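PDB 1R5B: eukaryotic peptide chain release factor GTP-binding subunit from Schizosaccharomyces pombe, which is a eukaryotic translation release factor of the eRF3 type, built around a P-loop GTP-binding domain related to that of elongation factor Tu. Local coordinates for residues G61-L66 against Q237-R242; L150-R155 against L184-N189; K190-S195 against P230-T235; V196-E201 against S246-Y251. One frame throughout, in Å; residues are numbered along the deposited sequence.

Interaction 1 (G61-L66 against Q237-R242); sequences GNILFL and QNVKDR
The last turn and a half of helix 56-66 presents Asn62, Ile63 and Leu66 to Val239 and Lys240, which lie in the long loop after strand 226-230. The backbones stay well apart, with the CA atoms of Ile63 and Val239 at 7.1 Å. No hydrogen bond crosses the gap. Val239 is the central side chain, and it uses both branches. Its CG1 lies between the backbone N and the carbonyl carbon (chi1 63°), which leaves CG2 anti to the N. The two methyls therefore spread over different helix residues. CG2 of Val239 rests on CG1 of Ile63 at 3.5 Å. CG1 of Val239 faces ND2 of Asn62 at 3.3 Å and also lies next to CD1 of Leu66, though the modelled spacing of that last pair is too short to be reliable. Helix 56-66 is probably the helix that follows the phosphate-binding loop (P-loop), and the contact joins its C-terminal end to the loop after strand 226-230. Val239 is tied in turn by backbone hydrogen bonding to Leu257, whose side chain also touches Ile63. Lys240 works differently. Its CG is anti to the backbone N (chi1 -170°), and the chain runs on extended past the helix end. CD of Lys240 passes 3.9 Å from the carbonyl O of Leu66. NZ of Lys240 is 4.1 Å from Leu66 O, too far for a hydrogen bond, though the carbonyl end of the helix may favour its positive charge. On the helix side, Asn62 also packs on Met75 of helix 72-81, and Ile63 on Phe116 of strand 115-117.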
loop_
_atom_site.group_PDB
_atom_site.type_symbol
_atom_site.label_atom_id
_atom_site.label_comp_id
_atom_site.label_asym_id
_atom_site.label_seq_id
_atom_site.Cartn_x
_atom_site.Cartn_y
_atom_site.Cartn_z
ATOM N N GLY A 61 -5.849 -21.106 -3.995
ATOM C CA GLY A 61 -7.206 -21.590 -3.882
ATOM C C GLY A 61 -7.726 -21.473 -2.465
ATOM O O GLY A 61 -8.874 -21.089 -2.242
ATOM N N ASN A 62 -6.877 -21.812 -1.504
ATOM C CA ASN A 62 -7.259 -21.780 -0.100
ATOM C C ASN A 62 -7.420 -20.336 0.408
ATOM O O ASN A 62 -8.228 -20.059 1.300
ATOM C CB ASN A 62 -6.228 -22.571 0.710
ATOM C CG ASN A 62 -6.637 -22.773 2.161
ATOM O OD1 ASN A 62 -7.526 -23.583 2.487
ATOM N ND2 ASN A 62 -5.970 -22.039 3.051
ATOM N N ILE A 63 -6.664 -19.415 -0.186
ATOM C CA ILE A 63 -6.810 -18.001 0.132
ATOM C C ILE A 63 -8.156 -17.550 -0.398
ATOM O O ILE A 63 -8.899 -16.925 0.318
ATOM C CB ILE A 63 -5.659 -17.162 -0.447
ATOM C CG1 ILE A 63 -4.412 -17.350 0.401
ATOM C CG2 ILE A 63 -6.014 -15.684 -0.462
ATOM C CD1 ILE A 63 -3.162 -16.776 -0.212
ATOM N N LEU A 64 -8.496 -17.924 -1.624
ATOM C CA LEU A 64 -9.771 -17.532 -2.200
ATOM C C LEU A 64 -10.914 -18.045 -1.360
ATOM O O LEU A 64 -11.935 -17.368 -1.228
ATOM C CB LEU A 64 -9.908 -18.037 -3.640
ATOM C CG LEU A 64 -8.981 -17.326 -4.632
ATOM C CD1 LEU A 64 -8.936 -18.037 -5.972
ATOM C CD2 LEU A 64 -9.392 -15.865 -4.806
ATOM N N PHE A 65 -10.738 -19.229 -0.774
ATOM C CA PHE A 65 -11.806 -19.863 -0.014
ATOM C C PHE A 65 -11.986 -19.206 1.346
ATOM O O PHE A 65 -13.101 -18.853 1.722
ATOM C CB PHE A 65 -11.529 -21.356 0.169
ATOM C CG PHE A 65 -12.465 -22.040 1.131
ATOM C CD1 PHE A 65 -13.844 -21.930 0.980
ATOM C CD2 PHE A 65 -11.968 -22.795 2.192
ATOM C CE1 PHE A 65 -14.710 -22.559 1.870
ATOM C CE2 PHE A 65 -12.835 -23.434 3.082
ATOM C CZ PHE A 65 -14.205 -23.304 2.920
ATOM N N LEU A 66 -10.888 -19.048 2.084
ATOM C CA LEU A 66 -10.949 -18.490 3.439
ATOM C C LEU A 66 -11.378 -17.033 3.442
ATOM O O LEU A 66 -11.902 -16.524 4.431
ATOM C CB LEU A 66 -9.602 -18.616 4.123
ATOM C CG LEU A 66 -9.279 -20.065 4.444
ATOM C CD1 LEU A 66 -7.815 -20.170 4.669
ATOM C CD2 LEU A 66 -10.039 -20.560 5.657
ATOM N N GLN A 237 -3.805 -23.352 7.999
ATOM C CA GLN A 237 -3.189 -22.853 9.212
ATOM C C GLN A 237 -2.145 -21.774 8.890
ATOM O O GLN A 237 -1.243 -21.975 8.074
ATOM C CB GLN A 237 -2.572 -23.995 10.006
ATOM C CG GLN A 237 -3.612 -24.821 10.732
ATOM C CD GLN A 237 -3.087 -26.168 11.186
ATOM O OE1 GLN A 237 -2.142 -26.716 10.593
ATOM N NE2 GLN A 237 -3.696 -26.711 12.237
ATOM N N ASN A 238 -2.302 -20.632 9.548
ATOM C CA ASN A 238 -1.440 -19.468 9.379
ATOM C C ASN A 238 -1.566 -18.782 8.025
ATOM O O ASN A 238 -0.692 -18.009 7.666
ATOM C CB ASN A 238 0.030 -19.802 9.671
ATOM C CG ASN A 238 0.794 -18.611 10.239
ATOM O OD1 ASN A 238 0.383 -18.009 11.235
ATOM N ND2 ASN A 238 1.903 -18.270 9.609
ATOM N N VAL A 239 -2.645 -19.051 7.288
ATOM C CA VAL A 239 -2.874 -18.364 6.016
ATOM C C VAL A 239 -3.674 -17.118 6.311
ATOM O O VAL A 239 -3.180 -16.022 6.060
ATOM C CB VAL A 239 -3.482 -19.273 4.879
ATOM C CG1 VAL A 239 -4.800 -19.780 5.228
ATOM C CG2 VAL A 239 -3.630 -18.511 3.579
ATOM N N LYS A 240 -4.872 -17.265 6.879
ATOM C CA LYS A 240 -5.711 -16.129 7.258
ATOM C C LYS A 240 -5.591 -15.857 8.753
ATOM O O LYS A 240 -5.275 -14.751 9.160
ATOM C CB LYS A 240 -7.182 -16.380 6.914
ATOM C CG LYS A 240 -8.048 -15.119 7.063
ATOM C CD LYS A 240 -9.507 -15.418 7.286
ATOM C CE LYS A 240 -10.308 -14.115 7.358
ATOM N NZ LYS A 240 -11.669 -14.335 7.934
ATOM N N ASP A 241 -5.874 -16.861 9.569
ATOM C CA ASP A 241 -5.741 -16.723 11.016
ATOM C C ASP A 241 -4.357 -17.212 11.415
ATOM O O ASP A 241 -3.774 -18.028 10.717
ATOM C CB ASP A 241 -6.815 -17.545 11.743
ATOM C CG ASP A 241 -8.235 -17.169 11.326
ATOM O OD1 ASP A 241 -9.106 -18.054 11.361
ATOM O OD2 ASP A 241 -8.576 -16.030 10.952
ATOM N N ARG A 242 -3.823 -16.719 12.527
ATOM C CA ARG A 242 -2.552 -17.240 13.029
ATOM C C ARG A 242 -2.724 -18.692 13.435
ATOM O O ARG A 242 -3.799 -19.085 13.876
ATOM C CB ARG A 242 -2.087 -16.468 14.260
ATOM C CG ARG A 242 -1.612 -15.050 14.012
ATOM C CD ARG A 242 -1.371 -14.296 15.316
ATOM N NE ARG A 242 -0.231 -13.381 15.244
ATOM C CZ ARG A 242 -0.323 -12.054 15.162
ATOM N NH1 ARG A 242 -1.505 -11.445 15.167
ATOM N NH2 ARG A 242 0.781 -11.322 15.091
#

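Interaction 2 (L150-R155 against L184-N189); sequences LVISAR and LVVVIN
Leu150 and Leu184 both carry CG anti to the backbone N (chi1 175° and -169°), and this extends the two chains so that their CD2 methyls meet at 4.2 Å. The backbones beneath them run parallel, with Leu150 paired to Val186, Val151 to Val187, Ile152 to Ile188 and Ser153 to Asn189. The bonds follow the usual parallel ladder. Leu150 N gives to Val185 O at 2.7 Å, and Leu150 O takes the N-H of Val187. Ile152 N then reaches Val187 O at 2.9 Å in a straight bond (180° at the hydrogen). Ile152 O accepts from Asn189 N at 2.7 Å. One more bond, Ala154 N to Asn189 O at 3.1 Å, continues the pairing past the end of strand 147-153. These two strands are neighbours in the central sheet of the P-loop GTPase domain, linked through helix 169-178 as a beta-alpha-beta crossover. Each face of the pair meets different helices. Leu150, Ile152, Val186 and Ile188 point to the side covered by helices 169-178 and 200-218, and Leu210 touches three of them. On that side CG2 of Ile188 also reaches CB of Ala154 at 3.6 Å. Val151 and Val187 point to the other side, where Leu59 of helix 56-66 lies against both. There CG1 of Val151 sits 3.9 Å from CB of Asn189. Beyond the strand, Ser153 OG accepts from Arg155 N at 3.2 Å in an ST turn, and the same hydroxyl is hydrogen-bonded to Glu158.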
loop_
_atom_site.group_PDB
_atom_site.type_symbol
_atom_site.label_atom_id
_atom_site.label_comp_id
_atom_site.label_asym_id
_atom_site.label_seq_id
_atom_site.Cartn_x
_atom_site.Cartn_y
_atom_site.Cartn_z
ATOM N N LEU A 150 7.277 -16.751 -2.928
ATOM C CA LEU A 150 7.902 -18.019 -3.313
ATOM C C LEU A 150 7.404 -19.088 -2.345
ATOM O O LEU A 150 7.623 -18.974 -1.147
ATOM C CB LEU A 150 9.432 -17.900 -3.274
ATOM C CG LEU A 150 10.261 -19.157 -3.532
ATOM C CD1 LEU A 150 10.038 -19.667 -4.932
ATOM C CD2 LEU A 150 11.742 -18.863 -3.313
ATOM N N VAL A 151 6.715 -20.108 -2.859
ATOM C CA VAL A 151 6.160 -21.178 -2.021
ATOM C C VAL A 151 7.070 -22.380 -2.055
ATOM O O VAL A 151 7.332 -22.932 -3.118
ATOM C CB VAL A 151 4.747 -21.573 -2.468
ATOM C CG1 VAL A 151 4.085 -22.465 -1.432
ATOM C CG2 VAL A 151 3.891 -20.312 -2.696
ATOM N N ILE A 152 7.568 -22.770 -0.885
ATOM C CA ILE A 152 8.515 -23.877 -0.748
ATOM C C ILE A 152 7.912 -24.984 0.117
ATOM O O ILE A 152 7.283 -24.703 1.130
ATOM C CB ILE A 152 9.832 -23.383 -0.115
ATOM C CG1 ILE A 152 10.509 -22.323 -0.998
ATOM C CG2 ILE A 152 10.792 -24.551 0.125
ATOM C CD1 ILE A 152 11.121 -22.851 -2.292
ATOM N N SER A 153 8.095 -26.236 -0.288
ATOM C CA SER A 153 7.645 -27.366 0.510
ATOM C C SER A 153 8.644 -27.658 1.618
ATOM O O SER A 153 9.850 -27.718 1.372
ATOM C CB SER A 153 7.494 -28.613 -0.351
ATOM O OG SER A 153 7.268 -29.749 0.465
ATOM N N ALA A 154 8.127 -27.869 2.824
ATOM C CA ALA A 154 8.941 -28.198 3.989
ATOM C C ALA A 154 9.076 -29.706 4.177
ATOM O O ALA A 154 9.874 -30.148 4.988
ATOM C CB ALA A 154 8.352 -27.572 5.237
ATOM N N ARG A 155 8.292 -30.492 3.445
ATOM C CA ARG A 155 8.375 -31.953 3.514
ATOM C C ARG A 155 9.809 -32.453 3.290
ATOM O O ARG A 155 10.503 -31.962 2.407
ATOM C CB ARG A 155 7.447 -32.579 2.471
ATOM C CG ARG A 155 7.373 -34.118 2.495
ATOM C CD ARG A 155 7.025 -34.748 1.150
ATOM N NE ARG A 155 5.792 -34.185 0.589
ATOM C CZ ARG A 155 4.725 -34.879 0.189
ATOM N NH1 ARG A 155 4.684 -36.213 0.270
ATOM N NH2 ARG A 155 3.673 -34.222 -0.300
ATOM N N LEU A 184 11.229 -10.394 -1.241
ATOM C CA LEU A 184 10.600 -11.664 -1.505
ATOM C C LEU A 184 9.913 -12.169 -0.246
ATOM O O LEU A 184 10.520 -12.218 0.813
ATOM C CB LEU A 184 11.675 -12.649 -1.951
ATOM C CG LEU A 184 11.235 -13.981 -2.524
ATOM C CD1 LEU A 184 10.391 -13.770 -3.753
ATOM C CD2 LEU A 184 12.465 -14.791 -2.880
ATOM N N VAL A 185 8.646 -12.523 -0.369
ATOM C CA VAL A 185 7.946 -13.265 0.671
ATOM C C VAL A 185 8.093 -14.763 0.367
ATOM O O VAL A 185 7.719 -15.217 -0.710
ATOM C CB VAL A 185 6.460 -12.886 0.730
ATOM C CG1 VAL A 185 5.753 -13.678 1.802
ATOM C CG2 VAL A 185 6.305 -11.387 0.987
ATOM N N VAL A 186 8.652 -15.509 1.313
ATOM C CA VAL A 186 8.926 -16.924 1.145
ATOM C C VAL A 186 8.035 -17.675 2.125
ATOM O O VAL A 186 8.186 -17.542 3.343
ATOM C CB VAL A 186 10.402 -17.250 1.439
ATOM C CG1 VAL A 186 10.635 -18.769 1.438
ATOM C CG2 VAL A 186 11.295 -16.592 0.446
ATOM N N VAL A 187 7.109 -18.451 1.587
ATOM C CA VAL A 187 6.151 -19.196 2.386
ATOM C C VAL A 187 6.613 -20.664 2.494
ATOM O O VAL A 187 6.744 -21.368 1.496
ATOM C CB VAL A 187 4.745 -19.028 1.765
ATOM C CG1 VAL A 187 3.844 -20.134 2.110
ATOM C CG2 VAL A 187 4.131 -17.696 2.238
ATOM N N ILE A 188 6.925 -21.094 3.711
ATOM C CA ILE A 188 7.318 -22.465 3.959
ATOM C C ILE A 188 6.024 -23.267 4.185
ATOM O O ILE A 188 5.408 -23.170 5.249
ATOM C CB ILE A 188 8.250 -22.566 5.202
ATOM C CG1 ILE A 188 9.487 -21.661 5.079
ATOM C CG2 ILE A 188 8.674 -24.018 5.436
ATOM C CD1 ILE A 188 10.367 -21.955 3.936
ATOM N N ASN A 189 5.628 -24.058 3.183
ATOM C CA ASN A 189 4.335 -24.746 3.159
ATOM C C ASN A 189 4.433 -26.183 3.684
ATOM O O ASN A 189 5.525 -26.694 3.902
ATOM C CB ASN A 189 3.811 -24.731 1.720
ATOM C CG ASN A 189 2.341 -25.118 1.609
ATOM O OD1 ASN A 189 1.908 -25.659 0.591
ATOM N ND2 ASN A 189 1.571 -24.829 2.641
#

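Interaction 3 (K190-S195 against P230-T235); sequences KMDEPS and PVSAYT
Asp192 and Ser232 make the main polar contact. Ser232 OG donates to Asp192 OD1 at 2.6 Å, and it meets that oxygen from above the carboxylate, 62° out of its plane. CG of Asp192 lies between its own backbone N and carbonyl carbon (chi1 74°), which turns the carboxylate to the serine. The serine oxygen also takes a weak bond from Thr235 N in its own loop. A second weak bond joins Met191 N to Val231 O at 3.4 Å. It comes from the type I turn of Lys190 to Glu193.

The apolar contact is between Met191 and Pro230. CG of Met191 lies 3.9 Å from CB of Pro230, and the methionine chain bends beyond it. CG2 of Thr235 makes a separate van der Waals contact alongside the carboxylate, 3.9 Å from OD2 of Asp192.

The charged groups have partners outside the pair of loops. NZ of Lys190 is hydrogen-bonded to Asp53 O and salt-bridged to Glu158. Glu193 forms a salt bridge with Arg155.

Asn189 to Asp192 spell the NKxD (G4) motif of P-loop GTPases, and Ser232-Ala233 fits the SA (G5) motif. In relatives these two loops line the base end of the nucleotide pocket, and here the serine-aspartate bond ties them together.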
loop_
_atom_site.group_PDB
_atom_site.type_symbol
_atom_site.label_atom_id
_atom_site.label_comp_id
_atom_site.label_asym_id
_atom_site.label_seq_id
_atom_site.Cartn_x
_atom_site.Cartn_y
_atom_site.Cartn_z
ATOM N N LYS A 190 3.280 -26.816 3.899
ATOM C CA LYS A 190 3.181 -28.208 4.342
ATOM C C LYS A 190 3.742 -28.453 5.743
ATOM O O LYS A 190 4.255 -29.532 6.030
ATOM C CB LYS A 190 3.840 -29.161 3.335
ATOM C CG LYS A 190 3.468 -28.903 1.879
ATOM C CD LYS A 190 3.854 -30.096 1.017
ATOM C CE LYS A 190 3.226 -30.063 -0.364
ATOM N NZ LYS A 190 4.064 -30.836 -1.330
ATOM N N MET A 191 3.612 -27.468 6.623
ATOM C CA MET A 191 4.106 -27.595 7.993
ATOM C C MET A 191 3.341 -28.667 8.799
ATOM O O MET A 191 3.859 -29.188 9.782
ATOM C CB MET A 191 4.048 -26.238 8.711
ATOM C CG MET A 191 4.987 -25.165 8.139
ATOM S SD MET A 191 6.758 -25.519 8.249
ATOM C CE MET A 191 6.993 -25.764 9.892
ATOM N N ASP A 192 2.123 -28.989 8.362
ATOM C CA ASP A 192 1.242 -29.946 9.022
ATOM C C ASP A 192 1.586 -31.417 8.739
ATOM O O ASP A 192 1.184 -32.311 9.494
ATOM C CB ASP A 192 -0.205 -29.687 8.566
ATOM C CG ASP A 192 -0.474 -30.173 7.129
ATOM O OD1 ASP A 192 0.029 -29.551 6.164
ATOM O OD2 ASP A 192 -1.176 -31.178 6.870
ATOM N N GLU A 193 2.308 -31.661 7.647
ATOM C CA GLU A 193 2.542 -33.017 7.137
ATOM C C GLU A 193 3.294 -33.937 8.115
ATOM O O GLU A 193 3.940 -33.466 9.029
ATOM C CB GLU A 193 3.296 -32.942 5.802
ATOM C CG GLU A 193 2.396 -32.692 4.597
ATOM C CD GLU A 193 2.977 -33.227 3.294
ATOM O OE1 GLU A 193 4.061 -33.854 3.312
ATOM O OE2 GLU A 193 2.340 -33.025 2.236
ATOM N N PRO A 194 3.186 -35.249 7.939
ATOM C CA PRO A 194 3.891 -36.216 8.803
ATOM C C PRO A 194 5.382 -35.924 9.104
ATOM O O PRO A 194 5.808 -36.020 10.257
ATOM C CB PRO A 194 3.767 -37.522 8.015
ATOM C CG PRO A 194 2.481 -37.380 7.260
ATOM C CD PRO A 194 2.339 -35.922 6.935
ATOM N N SER A 195 6.152 -35.574 8.078
ATOM C CA SER A 195 7.605 -35.409 8.200
ATOM C C SER A 195 7.989 -34.094 8.880
ATOM O O SER A 195 9.087 -33.956 9.430
ATOM C CB SER A 195 8.235 -35.452 6.813
ATOM O OG SER A 195 7.728 -34.401 6.010
ATOM N N PRO A 230 5.814 -19.647 8.035
ATOM C CA PRO A 230 5.302 -21.009 7.965
ATOM C C PRO A 230 3.809 -20.949 7.721
ATOM O O PRO A 230 3.134 -20.068 8.274
ATOM C CB PRO A 230 5.609 -21.562 9.348
ATOM C CG PRO A 230 5.526 -20.381 10.238
ATOM C CD PRO A 230 5.960 -19.200 9.431
ATOM N N VAL A 231 3.337 -21.825 6.842
ATOM C CA VAL A 231 1.920 -22.061 6.623
ATOM C C VAL A 231 1.666 -23.532 6.300
ATOM O O VAL A 231 2.590 -24.322 6.064
ATOM C CB VAL A 231 1.363 -21.232 5.449
ATOM C CG1 VAL A 231 1.758 -19.762 5.561
ATOM C CG2 VAL A 231 1.834 -21.789 4.117
ATOM N N SER A 232 0.387 -23.881 6.293
ATOM C CA SER A 232 -0.081 -25.114 5.689
ATOM C C SER A 232 -1.320 -24.785 4.872
ATOM O O SER A 232 -2.365 -24.444 5.423
ATOM C CB SER A 232 -0.399 -26.163 6.748
ATOM O OG SER A 232 -1.153 -27.214 6.175
ATOM N N ALA A 233 -1.187 -24.901 3.556
ATOM C CA ALA A 233 -2.231 -24.528 2.613
ATOM C C ALA A 233 -3.367 -25.540 2.623
ATOM O O ALA A 233 -4.499 -25.213 2.259
ATOM C CB ALA A 233 -1.646 -24.402 1.203
ATOM N N TYR A 234 -3.060 -26.769 3.030
ATOM C CA TYR A 234 -4.057 -27.819 3.101
ATOM C C TYR A 234 -5.043 -27.470 4.206
ATOM O O TYR A 234 -6.235 -27.350 3.948
ATOM C CB TYR A 234 -3.403 -29.190 3.347
ATOM C CG TYR A 234 -4.383 -30.357 3.310
ATOM C CD1 TYR A 234 -4.971 -30.760 2.112
ATOM C CD2 TYR A 234 -4.732 -31.041 4.475
ATOM C CE1 TYR A 234 -5.877 -31.810 2.071
ATOM C CE2 TYR A 234 -5.638 -32.105 4.445
ATOM C CZ TYR A 234 -6.206 -32.481 3.240
ATOM O OH TYR A 234 -7.099 -33.526 3.193
ATOM N N THR A 235 -4.538 -27.258 5.420
ATOM C CA THR A 235 -5.397 -26.960 6.575
ATOM C C THR A 235 -5.750 -25.489 6.712
ATOM O O THR A 235 -6.578 -25.130 7.543
ATOM C CB THR A 235 -4.726 -27.402 7.888
ATOM O OG1 THR A 235 -3.554 -26.610 8.129
ATOM C CG2 THR A 235 -4.208 -28.843 7.802
#

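Interaction 4 (V196-E201 against S246-Y251)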
loop_
_atom_site.group_PDB
_atom_site.type_symbol
_atom_site.label_atom_id
_atom_site.label_comp_id
_atom_site.label_asym_id
_atom_site.label_seq_id
_atom_site.Cartn_x
_atom_site.Cartn_y
_atom_site.Cartn_z
ATOM N N VAL A 196 7.082 -33.128 8.797
ATOM C CA VAL A 196 7.178 -31.859 9.503
ATOM C C VAL A 196 5.987 -31.789 10.425
ATOM O O VAL A 196 4.849 -31.879 9.957
ATOM C CB VAL A 196 7.019 -30.681 8.529
ATOM C CG1 VAL A 196 7.522 -29.377 9.159
ATOM C CG2 VAL A 196 7.703 -30.980 7.210
ATOM N N GLN A 197 6.185 -31.620 11.723
ATOM C CA GLN A 197 5.005 -31.513 12.593
ATOM C C GLN A 197 5.029 -30.193 13.329
ATOM O O GLN A 197 5.013 -30.136 14.558
ATOM C CB GLN A 197 4.909 -32.723 13.506
ATOM C CG GLN A 197 4.556 -33.969 12.708
ATOM C CD GLN A 197 4.269 -35.176 13.574
ATOM O OE1 GLN A 197 5.034 -36.132 13.557
ATOM N NE2 GLN A 197 3.173 -35.135 14.325
ATOM N N TRP A 198 5.065 -29.134 12.524
ATOM C CA TRP A 198 5.327 -27.782 12.986
ATOM C C TRP A 198 6.621 -27.753 13.797
ATOM O O TRP A 198 6.753 -27.015 14.767
ATOM C CB TRP A 198 4.127 -27.226 13.772
ATOM C CG TRP A 198 2.943 -26.939 12.889
ATOM C CD1 TRP A 198 1.892 -27.779 12.617
ATOM C CD2 TRP A 198 2.693 -25.741 12.151
ATOM N NE1 TRP A 198 1.011 -27.170 11.754
ATOM C CE2 TRP A 198 1.480 -25.919 11.453
ATOM C CE3 TRP A 198 3.377 -24.528 12.001
ATOM C CZ2 TRP A 198 0.937 -24.935 10.631
ATOM C CZ3 TRP A 198 2.836 -23.550 11.179
ATOM C CH2 TRP A 198 1.629 -23.760 10.505
ATOM N N SER A 199 7.585 -28.564 13.381
ATOM C CA SER A 199 8.867 -28.605 14.056
ATOM C C SER A 199 9.589 -27.292 13.806
ATOM O O SER A 199 9.802 -26.916 12.657
ATOM C CB SER A 199 9.714 -29.757 13.525
ATOM O OG SER A 199 11.077 -29.576 13.876
ATOM N N GLU A 200 9.960 -26.598 14.877
ATOM C CA GLU A 200 10.843 -25.444 14.762
ATOM C C GLU A 200 12.217 -25.823 14.182
ATOM O O GLU A 200 12.834 -25.011 13.506
ATOM C CB GLU A 200 11.025 -24.744 16.111
ATOM C CG GLU A 200 11.476 -23.294 15.975
ATOM C CD GLU A 200 11.815 -22.622 17.297
ATOM O OE1 GLU A 200 11.844 -23.301 18.356
ATOM O OE2 GLU A 200 12.065 -21.397 17.261
ATOM N N GLU A 201 12.698 -27.039 14.452
ATOM C CA GLU A 201 13.964 -27.503 13.866
ATOM C C GLU A 201 13.919 -27.560 12.340
ATOM O O GLU A 201 14.888 -27.207 11.692
ATOM C CB GLU A 201 14.364 -28.883 14.391
ATOM C CG GLU A 201 15.423 -28.860 15.475
ATOM C CD GLU A 201 14.817 -29.008 16.858
ATOM O OE1 GLU A 201 13.867 -28.245 17.151
ATOM O OE2 GLU A 201 15.272 -29.883 17.637
ATOM N N SER A 246 -1.511 -24.055 20.556
ATOM C CA SER A 246 -1.476 -25.500 20.772
ATOM C C SER A 246 -0.856 -26.233 19.576
ATOM O O SER A 246 -0.193 -27.260 19.750
ATOM C CB SER A 246 -2.880 -26.047 21.075
ATOM O OG SER A 246 -3.576 -26.392 19.887
ATOM N N VAL A 247 -1.075 -25.705 18.372
ATOM C CA VAL A 247 -0.532 -26.291 17.140
ATOM C C VAL A 247 0.954 -25.946 16.914
ATOM O O VAL A 247 1.739 -26.800 16.500
ATOM C CB VAL A 247 -1.367 -25.855 15.906
ATOM C CG1 VAL A 247 -0.765 -26.391 14.617
ATOM C CG2 VAL A 247 -2.803 -26.333 16.044
ATOM N N CYS A 248 1.328 -24.701 17.188
ATOM C CA CYS A 248 2.685 -24.218 16.964
ATOM C C CYS A 248 2.977 -23.107 17.976
ATOM O O CYS A 248 2.692 -21.933 17.729
ATOM C CB CYS A 248 2.824 -23.719 15.524
ATOM S SG CYS A 248 4.402 -22.940 15.116
ATOM N N PRO A 249 3.521 -23.485 19.128
ATOM C CA PRO A 249 3.778 -22.526 20.216
ATOM C C PRO A 249 4.871 -21.500 19.917
ATOM O O PRO A 249 4.830 -20.399 20.473
ATOM C CB PRO A 249 4.226 -23.417 21.394
ATOM C CG PRO A 249 4.076 -24.842 20.954
ATOM C CD PRO A 249 3.923 -24.860 19.479
ATOM N N TRP A 250 5.818 -21.854 19.050
ATOM C CA TRP A 250 7.048 -21.071 18.867
ATOM C C TRP A 250 6.919 -19.922 17.869
ATOM O O TRP A 250 7.585 -18.899 18.031
ATOM C CB TRP A 250 8.229 -21.979 18.482
ATOM C CG TRP A 250 7.930 -22.931 17.368
ATOM C CD1 TRP A 250 7.515 -24.225 17.488
ATOM C CD2 TRP A 250 8.005 -22.661 15.964
ATOM N NE1 TRP A 250 7.331 -24.780 16.246
ATOM C CE2 TRP A 250 7.626 -23.841 15.290
ATOM C CE3 TRP A 250 8.365 -21.539 15.200
ATOM C CZ2 TRP A 250 7.594 -23.932 13.892
ATOM C CZ3 TRP A 250 8.335 -21.633 13.813
ATOM C CH2 TRP A 250 7.949 -22.821 13.177
ATOM N N TYR A 251 6.091 -20.085 16.833
ATOM C CA TYR A 251 5.856 -18.998 15.873
ATOM C C TYR A 251 4.864 -18.034 16.474
ATOM O O TYR A 251 3.739 -18.418 16.832
ATOM C CB TYR A 251 5.286 -19.485 14.540
ATOM C CG TYR A 251 5.102 -18.351 13.547
ATOM C CD1 TYR A 251 6.206 -17.713 12.997
ATOM C CD2 TYR A 251 3.836 -17.906 13.176
ATOM C CE1 TYR A 251 6.062 -16.668 12.089
ATOM C CE2 TYR A 251 3.677 -16.853 12.264
ATOM C CZ TYR A 251 4.798 -16.239 11.724
ATOM O OH TYR A 251 4.683 -15.192 10.831
#
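Trp198 and Cys248 bring the two segments closest, with CA atoms 6.0 Å apart, at a point where the Trp198 backbone takes a left-handed conformation. The one hydrogen bond runs from Trp250 NE1 to Trp198 O at 2.7 Å. The acceptor lies in the plane of the indole and the donor approaches nearly in line with the carbonyl, although the angle at the hydrogen is only 145°. This bond helps set how the Trp250 ring is turned. Glu200 then covers one face of it. CB of Glu200 stands 3.5 Å from the centroid of the five-membered ring of Trp250, a CH-pi contact almost on the ring normal. CG of Glu200 is 3.5 Å from CD2 of Trp250, and the carboxylate plane is within 10° of the ring plane. SG of Cys248 lies on the opposite face of Trp250, over its centre. The same sulfur touches CE3 of Trp198 at 3.6 Å, obliquely, and so sits between the two indoles. SG is anti to the backbone N of Cys248 (chi1 174°), which carries it there. Farther along, CG1 of Val247 lies over one face of Trp198, 3.7 Å from the centroid of its five-membered ring. Trp198 NE1 has a weak hydrogen bond to Gln237 OE1. Ser199 is the N-cap of helix 200-218, its hydroxyl bonded to Arg202 N. The contact thus fastens the start of that helix to the loop before helix 256-262. Tyr203 of helix 200-218 meets the Trp250 ring, and Pro230 of edge strand 226-230 packs on Trp198.

Overall arrangement
All four contacts lie in the P-loop GTP-binding domain. Along the chain 61-66 comes first, then 150-155, 184-189, 190-195 and 196-201. The second segments of interactions 3, 1 and 4 run on from the end of strand 226-230, in that order. Interactions 1 and 4 alternate along the chain, as do 3 and 4. Interaction 2 is in the central sheet. Interactions 3 and 4 are closest, with centres 10 Å apart, and interactions 1 and 4 are farthest, at 18 Å. Interactions 1 and 2 do not touch, but probable hydrogen bonds join interaction 3 to both, Ile188 O to Val231 N and Asn238 ND2 to Pro230 O. These loops thus link the sheet to helix 56-66.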